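Local atomic coordinates of putative glycosyltransferase (GalT1) (Streptococcus parasanguinis, PDB entry 4PHR), a protein that binds the nucleotide UDP through its GT-D-fold domain and probably acts as a glycosyltransferase, transferring a sugar from a nucleotide donor. Residues 200-204 with 221-227; 31-35 with 116-120. One frame throughout, in Å; residues are numbered along the deposited sequence.

Interaction 2 (31-35 with 116-120) comes first along the chain and closes before interaction 1 (200-204 with 221-227) opens; their centres are about 11 Å apart. They belong to two parallel sheets of the GT-D-fold domain, strands 30-33 and 115-116 to one, strands 200-204 and 223-225 to the other. Strands 223-225 and 30-33 abut through their backbones, Ala223 O probably accepting a hydrogen bond from Val31 N, so the two sheets meet edge to edge. Asp225 OD1 also forms a salt bridge with Arg33 NH2 at 2.9 Å, and Ser120 CB packs on Leu226 O. Both contacts touch UDP, so the nucleotide sits where the C-terminal ends of strands from two sheets converge.

Interaction 1. Residues 200-204 with 221-227; sequences LILVM and YQAIDLG. With UDP (uridine-5'-diphosphate), chain B.
Ile224 interlocks with Ile201 and Val203 through the backbone: Ile224 N donates to Ile201 O at 2.8 Å, and Val203 N returns a bond to Ile224 O at 2.9 Å. Leu226 N continues the series onto Val203 O (2.8 Å), while Gly227 N adds a weak second bond to that oxygen. The parallel pairs Ile201-Ala223, Leu202-Ile224 and Val203-Asp225 fix the register, and the short strand axes run 22° apart.

Side chains pack on both faces. On one, Leu202 CD2 lies 4.0 Å from Ile224 CB, the two side chains side by side and pointing the same way, and Leu202 CD2 also meets Leu226 CD1 where those leucines cross. Leu200 swings CG away from its backbone N (chi1 172°), bringing CD1 against the amide end of Gln222, 3.6 Å from Gln222 OE1; Gln222 NE2 is bonded to Ala29 O. On the other face Ile201 CB rests on Ala223 CB at 3.9 Å, and helix 206-218 covers this face through Leu216, Ala209 and Leu212. That helix makes the pair a beta-alpha-beta unit. Strand 147-153 lies on the far side of 200-204, and Val31 of strand 30-33 meets the other side of 223-225.

At the C-terminal ends the unit meets UDP. Gly227 CA comes 3.3 Å from UDP O3A, and its positive phi (46°) suits a glycine, whereas Met204 brings its carbonyl carbon close to the ribose O4'. Buried Asp225 pairs with Lys210 through OD2 and with Arg33 through OD1. Since Lys210 and Arg33 both bond UDP, the carboxylate is placed as a second-shell anchor, consistent with orienting these two cations toward the diphosphate, and probably tempers their combined charge.

Interaction 2. Residues 31-35 with 116-120; sequences VVRFG and STFIS. With UDP (uridine-5'-diphosphate), chain B.
Arg33 reaches across to Thr117 and Ser120 in the UDP pocket of the GT-D fold, joining the end of strand 30-33 to the 3-10 turn 117-120 that follows strand 115-116. Both strands belong to one three-stranded parallel sheet, with strand 72-76 between them.

Among the hydrogen bonds within the protein, Arg33 NH1 donates to Thr117 O at 3.1 Å. The donor uses a lone pair in the carbonyl plane, while the oxygen is tilted 15° from the guanidinium plane. Thr117 OG1 gives its proton to Phe34 O at 2.8 Å, approaching from above that carbonyl's plane rather than along a lone pair. The turn has its own brace: Ser116 OG accepts from Phe118 N, an ST turn.

Ionic contacts converge on the diphosphate. Arg33 NH1 bonds UDP O3B at 2.8 Å; Arg33 NH2 also reaches O3B and makes a weak bond to O2A, so the guanidinium bridges both phosphates. Held by NH1 on both Thr117 O and O3B, the group should be limited in its rotation. Arg121 and Lys210 make further hydrogen bonds to UDP, adding to the positive charge around the diphosphate.

Apolar packing backs the arginine. Ile119 CG1 crosses Arg33 CD at 3.6 Å, and beyond CD a bend at chi3 (-53°) turns the guanidinium to Thr117 O and the phosphates. Ile119 CD1 meets Val31 CG1 tip to tip at 3.8 Å, and Ile24 of helix 17-27 touches both of these aliphatic residues.

Ser120 OG stands over one guanidinium face, offset toward the rim, 3.0 Å from Arg33 NH1 but too poorly angled to bond it; its proton goes instead to UDP O2B, 2.7 Å from Ser120 OG.

Interaction 1. Residues 200-204 with 221-227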
ATOM      1  N   LEU A 200     -12.244 -10.115   5.349  1.00 16.94           N
ATOM      2  CA  LEU A 200     -11.192  -9.129   5.540  1.00 15.16           C
ATOM      3  C   LEU A 200     -10.940  -8.498   4.173  1.00 13.45           C
ATOM      4  O   LEU A 200     -10.818  -9.206   3.168  1.00 15.00           O
ATOM      5  CB  LEU A 200      -9.925  -9.821   6.045  1.00 15.50           C
ATOM      6  CG  LEU A 200      -8.638  -9.004   6.125  1.00 18.33           C
ATOM      7  CD1 LEU A 200      -8.789  -7.882   7.142  1.00 20.83           C
ATOM      8  CD2 LEU A 200      -7.463  -9.902   6.505  1.00 19.07           C
ATOM      9  N   ILE A 201     -10.867  -7.175   4.124  1.00 12.35           N
ATOM     10  CA  ILE A 201     -10.721  -6.478   2.852  1.00 12.17           C
ATOM     11  C   ILE A 201      -9.265  -6.065   2.665  1.00 12.37           C
ATOM     12  O   ILE A 201      -8.684  -5.453   3.553  1.00 13.49           O
ATOM     13  CB  ILE A 201     -11.633  -5.221   2.790  1.00 13.82           C
ATOM     14  CG1 ILE A 201     -13.090  -5.585   3.125  1.00 17.52           C
ATOM     15  CG2 ILE A 201     -11.525  -4.548   1.429  1.00 14.20           C
ATOM     16  CD1 ILE A 201     -13.991  -4.367   3.341  1.00 20.89           C
ATOM     17  N   LEU A 202      -8.676  -6.434   1.529  1.00 11.59           N
ATOM     18  CA  LEU A 202      -7.313  -6.035   1.181  1.00 10.07           C
ATOM     19  C   LEU A 202      -7.423  -5.164  -0.051  1.00 10.69           C
ATOM     20  O   LEU A 202      -8.138  -5.512  -0.991  1.00 12.28           O
ATOM     21  CB  LEU A 202      -6.449  -7.254   0.851  1.00 12.20           C
ATOM     22  CG  LEU A 202      -6.368  -8.353   1.919  1.00 12.68           C
ATOM     23  CD1 LEU A 202      -5.423  -9.473   1.474  1.00 15.36           C
ATOM     24  CD2 LEU A 202      -5.956  -7.784   3.271  1.00 13.98           C
ATOM     25  N   VAL A 203      -6.729  -4.030  -0.053  1.00  9.75           N
ATOM     26  CA  VAL A 203      -6.876  -3.084  -1.147  1.00 10.30           C
ATOM     27  C   VAL A 203      -5.517  -2.763  -1.760  1.00  9.01           C
ATOM     28  O   VAL A 203      -4.582  -2.399  -1.046  1.00 10.88           O
ATOM     29  CB  VAL A 203      -7.550  -1.774  -0.673  1.00 11.99           C
ATOM     30  CG1 VAL A 203      -7.904  -0.908  -1.872  1.00 12.68           C
ATOM     31  CG2 VAL A 203      -8.790  -2.083   0.159  1.00 12.83           C
ATOM     32  N   MET A 204      -5.432  -2.886  -3.086  1.00  9.42           N
ATOM     33  CA  MET A 204      -4.217  -2.591  -3.839  1.00  9.59           C
ATOM     34  C   MET A 204      -4.642  -1.669  -4.978  1.00  8.61           C
ATOM     35  O   MET A 204      -4.982  -2.129  -6.068  1.00  9.64           O
ATOM     36  CB  MET A 204      -3.561  -3.874  -4.375  1.00 10.25           C
ATOM     37  CG  MET A 204      -3.117  -4.859  -3.288  1.00 10.55           C
ATOM     38  SD  MET A 204      -4.494  -5.787  -2.548  1.00 13.03           S
ATOM     39  CE  MET A 204      -3.685  -7.309  -2.063  1.00 14.49           C
ATOM     40  N   TYR A 221     -15.564  -1.739   9.023  1.00 31.55           N
ATOM     41  CA  TYR A 221     -14.824  -2.845   8.428  1.00 29.92           C
ATOM     42  C   TYR A 221     -13.330  -2.738   8.699  1.00 30.57           C
ATOM     43  O   TYR A 221     -12.788  -1.638   8.807  1.00 30.75           O
ATOM     44  CB  TYR A 221     -15.039  -2.879   6.913  1.00 29.56           C
ATOM     45  CG  TYR A 221     -16.456  -3.189   6.497  1.00 30.48           C
ATOM     46  CD1 TYR A 221     -16.920  -4.496   6.470  1.00 37.29           C
ATOM     47  CD2 TYR A 221     -17.331  -2.175   6.131  1.00 34.32           C
ATOM     48  CE1 TYR A 221     -18.215  -4.785   6.090  1.00 38.56           C
ATOM     49  CE2 TYR A 221     -18.627  -2.453   5.749  1.00 33.45           C
ATOM     50  CZ  TYR A 221     -19.064  -3.759   5.729  1.00 38.79           C
ATOM     51  OH  TYR A 221     -20.355  -4.041   5.349  1.00 43.15           O
ATOM     52  N   GLN A 222     -12.666  -3.885   8.804  1.00 27.82           N
ATOM     53  CA  GLN A 222     -11.210  -3.910   8.758  1.00 24.18           C
ATOM     54  C   GLN A 222     -10.762  -4.034   7.307  1.00 20.62           C
ATOM     55  O   GLN A 222     -11.072  -5.015   6.623  1.00 20.67           O
ATOM     56  CB  GLN A 222     -10.628  -5.059   9.590  1.00 24.60           C
ATOM     57  CG  GLN A 222      -9.104  -5.002   9.652  1.00 26.86           C
ATOM     58  CD  GLN A 222      -8.468  -6.196  10.346  1.00 21.71           C
ATOM     59  OE1 GLN A 222      -9.130  -7.194  10.637  1.00 26.40           O
ATOM     60  NE2 GLN A 222      -7.166  -6.100  10.598  1.00 26.56           N
ATOM     61  N   ALA A 223     -10.046  -3.016   6.843  1.00 17.16           N
ATOM     62  CA  ALA A 223      -9.553  -2.984   5.477  1.00 14.25           C
ATOM     63  C   ALA A 223      -8.086  -2.582   5.497  1.00 12.04           C
ATOM     64  O   ALA A 223      -7.700  -1.639   6.196  1.00 13.99           O
ATOM     65  CB  ALA A 223     -10.366  -2.015   4.635  1.00 16.06           C
ATOM     66  N   ILE A 224      -7.269  -3.306   4.737  1.00 12.54           N
ATOM     67  CA  ILE A 224      -5.825  -3.129   4.774  1.00 13.20           C
ATOM     68  C   ILE A 224      -5.282  -2.743   3.405  1.00 10.38           C
ATOM     69  O   ILE A 224      -5.399  -3.488   2.438  1.00 11.93           O
ATOM     70  CB  ILE A 224      -5.118  -4.412   5.273  1.00 14.27           C
ATOM     71  CG1 ILE A 224      -5.696  -4.854   6.627  1.00 19.15           C
ATOM     72  CG2 ILE A 224      -3.611  -4.211   5.373  1.00 16.17           C
ATOM     73  CD1 ILE A 224      -5.074  -6.134   7.159  1.00 25.64           C
ATOM     74  N   ASP A 225      -4.681  -1.568   3.344  1.00 10.57           N
ATOM     75  CA  ASP A 225      -4.055  -1.047   2.131  1.00 10.40           C
ATOM     76  C   ASP A 225      -2.706  -1.751   1.944  1.00 11.60           C
ATOM     77  O   ASP A 225      -1.765  -1.489   2.702  1.00 10.48           O
ATOM     78  CB  ASP A 225      -3.864   0.458   2.361  1.00 12.11           C
ATOM     79  CG  ASP A 225      -3.017   1.133   1.311  1.00 12.93           C
ATOM     80  OD1 ASP A 225      -2.668   0.505   0.286  1.00 10.92           O
ATOM     81  OD2 ASP A 225      -2.729   2.340   1.516  1.00 12.37           O
ATOM     82  N   LEU A 226      -2.618  -2.654   0.962  1.00 10.13           N
ATOM     83  CA  LEU A 226      -1.398  -3.443   0.751  1.00 10.84           C
ATOM     84  C   LEU A 226      -0.609  -3.117  -0.521  1.00  9.99           C
ATOM     85  O   LEU A 226       0.429  -3.729  -0.772  1.00  9.94           O
ATOM     86  CB  LEU A 226      -1.699  -4.944   0.784  1.00 13.26           C
ATOM     87  CG  LEU A 226      -2.028  -5.556   2.154  1.00 15.97           C
ATOM     88  CD1 LEU A 226      -2.336  -7.044   2.018  1.00 20.99           C
ATOM     89  CD2 LEU A 226      -0.881  -5.313   3.128  1.00 22.46           C
ATOM     90  N   GLY A 227      -1.104  -2.183  -1.330  1.00 10.34           N
ATOM     91  CA  GLY A 227      -0.327  -1.631  -2.429  1.00  9.40           C
ATOM     92  C   GLY A 227       0.413  -2.648  -3.279  1.00  8.57           C
ATOM     93  O   GLY A 227      -0.194  -3.552  -3.849  1.00 10.06           O
TER
HETATM   94  N1  UDP B 301      -3.513   0.679  -8.881  1.00 10.07           N
HETATM   95  C2  UDP B 301      -4.654   0.407  -9.595  1.00 10.76           C
HETATM   96  N3  UDP B 301      -5.440   1.440 -10.047  1.00 10.41           N
HETATM   97  C4  UDP B 301      -5.099   2.745  -9.786  1.00 10.94           C
HETATM   98  C5  UDP B 301      -3.944   3.026  -9.057  1.00 10.90           C
HETATM   99  C6  UDP B 301      -3.095   1.971  -8.742  1.00 10.42           C
HETATM  100  O2  UDP B 301      -4.966  -0.754  -9.859  1.00 12.09           O
HETATM  101  O4  UDP B 301      -5.854   3.637 -10.189  1.00 12.91           O
HETATM  102  C1' UDP B 301      -2.735  -0.445  -8.338  1.00 10.22           C
HETATM  103  C2' UDP B 301      -1.436  -0.837  -8.990  1.00 10.86           C
HETATM  104  O2' UDP B 301      -1.671  -1.639 -10.128  1.00 13.09           O
HETATM  105  C3' UDP B 301      -0.783  -1.613  -7.867  1.00 10.92           C
HETATM  106  C4' UDP B 301      -1.256  -0.877  -6.625  1.00 10.86           C
HETATM  107  O4' UDP B 301      -2.360  -0.063  -7.031  1.00  9.51           O
HETATM  108  O3' UDP B 301      -1.291  -2.929  -7.830  1.00 12.99           O
HETATM  109  C5' UDP B 301      -0.153  -0.023  -6.013  1.00  9.99           C
HETATM  110  O5' UDP B 301      -0.693   0.692  -4.909  1.00  9.73           O
HETATM  111  PA  UDP B 301       0.188   1.726  -4.045  1.00  8.83           P
HETATM  112  O1A UDP B 301       0.565   2.877  -4.887  1.00 12.18           O
HETATM  113  O2A UDP B 301      -0.612   2.030  -2.833  1.00 10.56           O
HETATM  114  O3A UDP B 301       1.504   0.838  -3.723  1.00  9.39           O
HETATM  115  PB  UDP B 301       2.806   1.084  -2.774  1.00  8.65           P
HETATM  116  O1B UDP B 301       3.927   1.399  -3.708  1.00 11.59           O
HETATM  117  O2B UDP B 301       2.992  -0.225  -2.104  1.00 10.30           O
HETATM  118  O3B UDP B 301       2.522   2.218  -1.839  1.00 10.49           O

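Interaction 2. Residues 31-35 with 116-120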
ATOM      1  N   VAL A  31      -5.656  -0.271   7.850  1.00 15.51           N
ATOM      2  CA  VAL A  31      -4.361   0.327   7.586  1.00 15.33           C
ATOM      3  C   VAL A  31      -4.452   1.184   6.341  1.00 13.38           C
ATOM      4  O   VAL A  31      -4.895   0.712   5.294  1.00 12.68           O
ATOM      5  CB  VAL A  31      -3.266  -0.738   7.344  1.00 16.37           C
ATOM      6  CG1 VAL A  31      -1.910  -0.053   7.120  1.00 18.38           C
ATOM      7  CG2 VAL A  31      -3.189  -1.703   8.510  1.00 18.41           C
ATOM      8  N   VAL A  32      -4.031   2.443   6.459  1.00 13.08           N
ATOM      9  CA  VAL A  32      -3.897   3.317   5.299  1.00 11.87           C
ATOM     10  C   VAL A  32      -2.439   3.767   5.219  1.00 11.83           C
ATOM     11  O   VAL A  32      -1.841   4.149   6.231  1.00 12.29           O
ATOM     12  CB  VAL A  32      -4.872   4.521   5.384  1.00 15.16           C
ATOM     13  CG1 VAL A  32      -4.612   5.365   6.621  1.00 17.42           C
ATOM     14  CG2 VAL A  32      -4.789   5.366   4.140  1.00 22.22           C
ATOM     15  N   ARG A  33      -1.860   3.706   4.022  1.00 10.80           N
ATOM     16  CA  ARG A  33      -0.441   4.037   3.851  1.00 10.86           C
ATOM     17  C   ARG A  33      -0.267   5.272   2.962  1.00 11.50           C
ATOM     18  O   ARG A  33      -0.856   5.364   1.891  1.00 15.75           O
ATOM     19  CB  ARG A  33       0.338   2.853   3.263  1.00 11.07           C
ATOM     20  CG  ARG A  33       0.233   1.523   4.044  1.00 12.34           C
ATOM     21  CD  ARG A  33       0.913   0.342   3.283  1.00 10.78           C
ATOM     22  NE  ARG A  33       0.344   0.306   1.946  1.00  9.90           N
ATOM     23  CZ  ARG A  33       0.854   0.873   0.856  1.00  9.03           C
ATOM     24  NH1 ARG A  33       2.082   1.399   0.850  1.00 10.41           N
ATOM     25  NH2 ARG A  33       0.133   0.875  -0.253  1.00 10.32           N
ATOM     26  N   PHE A  34       0.520   6.236   3.415  1.00 10.54           N
ATOM     27  CA  PHE A  34       0.836   7.389   2.582  1.00 10.18           C
ATOM     28  C   PHE A  34       2.233   7.209   2.020  1.00 10.20           C
ATOM     29  O   PHE A  34       3.193   7.062   2.772  1.00 11.49           O
ATOM     30  CB  PHE A  34       0.717   8.697   3.375  1.00 11.50           C
ATOM     31  CG  PHE A  34      -0.699   9.094   3.637  1.00 13.91           C
ATOM     32  CD1 PHE A  34      -1.429   8.481   4.642  1.00 15.89           C
ATOM     33  CD2 PHE A  34      -1.318  10.046   2.843  1.00 15.83           C
ATOM     34  CE1 PHE A  34      -2.752   8.832   4.859  1.00 16.02           C
ATOM     35  CE2 PHE A  34      -2.625  10.403   3.059  1.00 17.83           C
ATOM     36  CZ  PHE A  34      -3.347   9.793   4.063  1.00 18.78           C
ATOM     37  N   GLY A  35       2.337   7.206   0.692  1.00 11.22           N
ATOM     38  CA  GLY A  35       3.619   7.117   0.022  1.00 13.18           C
ATOM     39  C   GLY A  35       3.932   8.408  -0.700  1.00 11.77           C
ATOM     40  O   GLY A  35       3.209   9.407  -0.573  1.00 11.79           O
ATOM     41  N   SER A 116       4.264   1.958   9.353  1.00 12.97           N
ATOM     42  CA  SER A 116       5.157   2.016   8.203  1.00 12.27           C
ATOM     43  C   SER A 116       4.463   1.769   6.870  1.00 10.68           C
ATOM     44  O   SER A 116       3.853   0.725   6.656  1.00 12.01           O
ATOM     45  CB  SER A 116       6.270   0.982   8.344  1.00 12.51           C
ATOM     46  OG  SER A 116       7.115   1.014   7.203  1.00 12.74           O
ATOM     47  N   THR A 117       4.604   2.719   5.955  1.00  9.99           N
ATOM     48  CA  THR A 117       4.127   2.566   4.587  1.00 10.12           C
ATOM     49  C   THR A 117       4.816   1.386   3.909  1.00  9.63           C
ATOM     50  O   THR A 117       4.289   0.810   2.943  1.00 10.14           O
ATOM     51  CB  THR A 117       4.343   3.887   3.844  1.00 10.22           C
ATOM     52  OG1 THR A 117       3.407   4.819   4.372  1.00 11.72           O
ATOM     53  CG2 THR A 117       4.163   3.783   2.318  1.00 10.90           C
ATOM     54  N   PHE A 118       5.984   1.002   4.421  1.00  9.47           N
ATOM     55  CA  PHE A 118       6.739  -0.103   3.837  1.00 10.31           C
ATOM     56  C   PHE A 118       6.265  -1.494   4.273  1.00 11.70           C
ATOM     57  O   PHE A 118       6.918  -2.491   3.971  1.00 12.94           O
ATOM     58  CB  PHE A 118       8.247   0.068   4.068  1.00 12.29           C
ATOM     59  CG  PHE A 118       8.809   1.349   3.514  1.00 11.40           C
ATOM     60  CD1 PHE A 118       8.161   2.041   2.498  1.00 11.45           C
ATOM     61  CD2 PHE A 118      10.000   1.862   4.013  1.00 12.45           C
ATOM     62  CE1 PHE A 118       8.689   3.223   1.994  1.00 13.39           C
ATOM     63  CE2 PHE A 118      10.537   3.040   3.513  1.00 12.81           C
ATOM     64  CZ  PHE A 118       9.887   3.718   2.496  1.00 14.42           C
ATOM     65  N   ILE A 119       5.128  -1.598   4.958  1.00 11.87           N
ATOM     66  CA  ILE A 119       4.569  -2.938   5.160  1.00 14.50           C
ATOM     67  C   ILE A 119       4.265  -3.610   3.814  1.00 12.93           C
ATOM     68  O   ILE A 119       4.214  -4.840   3.732  1.00 14.95           O
ATOM     69  CB  ILE A 119       3.321  -2.988   6.089  1.00 15.89           C
ATOM     70  CG1 ILE A 119       2.166  -2.164   5.535  1.00 17.03           C
ATOM     71  CG2 ILE A 119       3.669  -2.566   7.511  1.00 17.59           C
ATOM     72  CD1 ILE A 119       0.835  -2.508   6.174  1.00 20.94           C
ATOM     73  N   SER A 120       4.092  -2.813   2.757  1.00 12.49           N
ATOM     74  CA  SER A 120       3.861  -3.365   1.420  1.00 12.22           C
ATOM     75  C   SER A 120       5.172  -3.543   0.656  1.00 13.69           C
ATOM     76  O   SER A 120       5.175  -4.084  -0.444  1.00 14.02           O
ATOM     77  CB  SER A 120       2.924  -2.465   0.606  1.00 12.92           C
ATOM     78  OG  SER A 120       3.536  -1.201   0.392  1.00 13.47           O
TER
HETATM   79  N1  UDP B 301      -3.513   0.679  -8.881  1.00 10.07           N
HETATM   80  C2  UDP B 301      -4.654   0.407  -9.595  1.00 10.76           C
HETATM   81  N3  UDP B 301      -5.440   1.440 -10.047  1.00 10.41           N
HETATM   82  C4  UDP B 301      -5.099   2.745  -9.786  1.00 10.94           C
HETATM   83  C5  UDP B 301      -3.944   3.026  -9.057  1.00 10.90           C
HETATM   84  C6  UDP B 301      -3.095   1.971  -8.742  1.00 10.42           C
HETATM   85  O2  UDP B 301      -4.966  -0.754  -9.859  1.00 12.09           O
HETATM   86  O4  UDP B 301      -5.854   3.637 -10.189  1.00 12.91           O
HETATM   87  C1' UDP B 301      -2.735  -0.445  -8.338  1.00 10.22           C
HETATM   88  C2' UDP B 301      -1.436  -0.837  -8.990  1.00 10.86           C
HETATM   89  O2' UDP B 301      -1.671  -1.639 -10.128  1.00 13.09           O
HETATM   90  C3' UDP B 301      -0.783  -1.613  -7.867  1.00 10.92           C
HETATM   91  C4' UDP B 301      -1.256  -0.877  -6.625  1.00 10.86           C
HETATM   92  O4' UDP B 301      -2.360  -0.063  -7.031  1.00  9.51           O
HETATM   93  O3' UDP B 301      -1.291  -2.929  -7.830  1.00 12.99           O
HETATM   94  C5' UDP B 301      -0.153  -0.023  -6.013  1.00  9.99           C
HETATM   95  O5' UDP B 301      -0.693   0.692  -4.909  1.00  9.73           O
HETATM   96  PA  UDP B 301       0.188   1.726  -4.045  1.00  8.83           P
HETATM   97  O1A UDP B 301       0.565   2.877  -4.887  1.00 12.18           O
HETATM   98  O2A UDP B 301      -0.612   2.030  -2.833  1.00 10.56           O
HETATM   99  O3A UDP B 301       1.504   0.838  -3.723  1.00  9.39           O
HETATM  100  PB  UDP B 301       2.806   1.084  -2.774  1.00  8.65           P
HETATM  101  O1B UDP B 301       3.927   1.399  -3.708  1.00 11.59           O
HETATM  102  O2B UDP B 301       2.992  -0.225  -2.104  1.00 10.30           O
HETATM  103  O3B UDP B 301       2.522   2.218  -1.839  1.00 10.49           O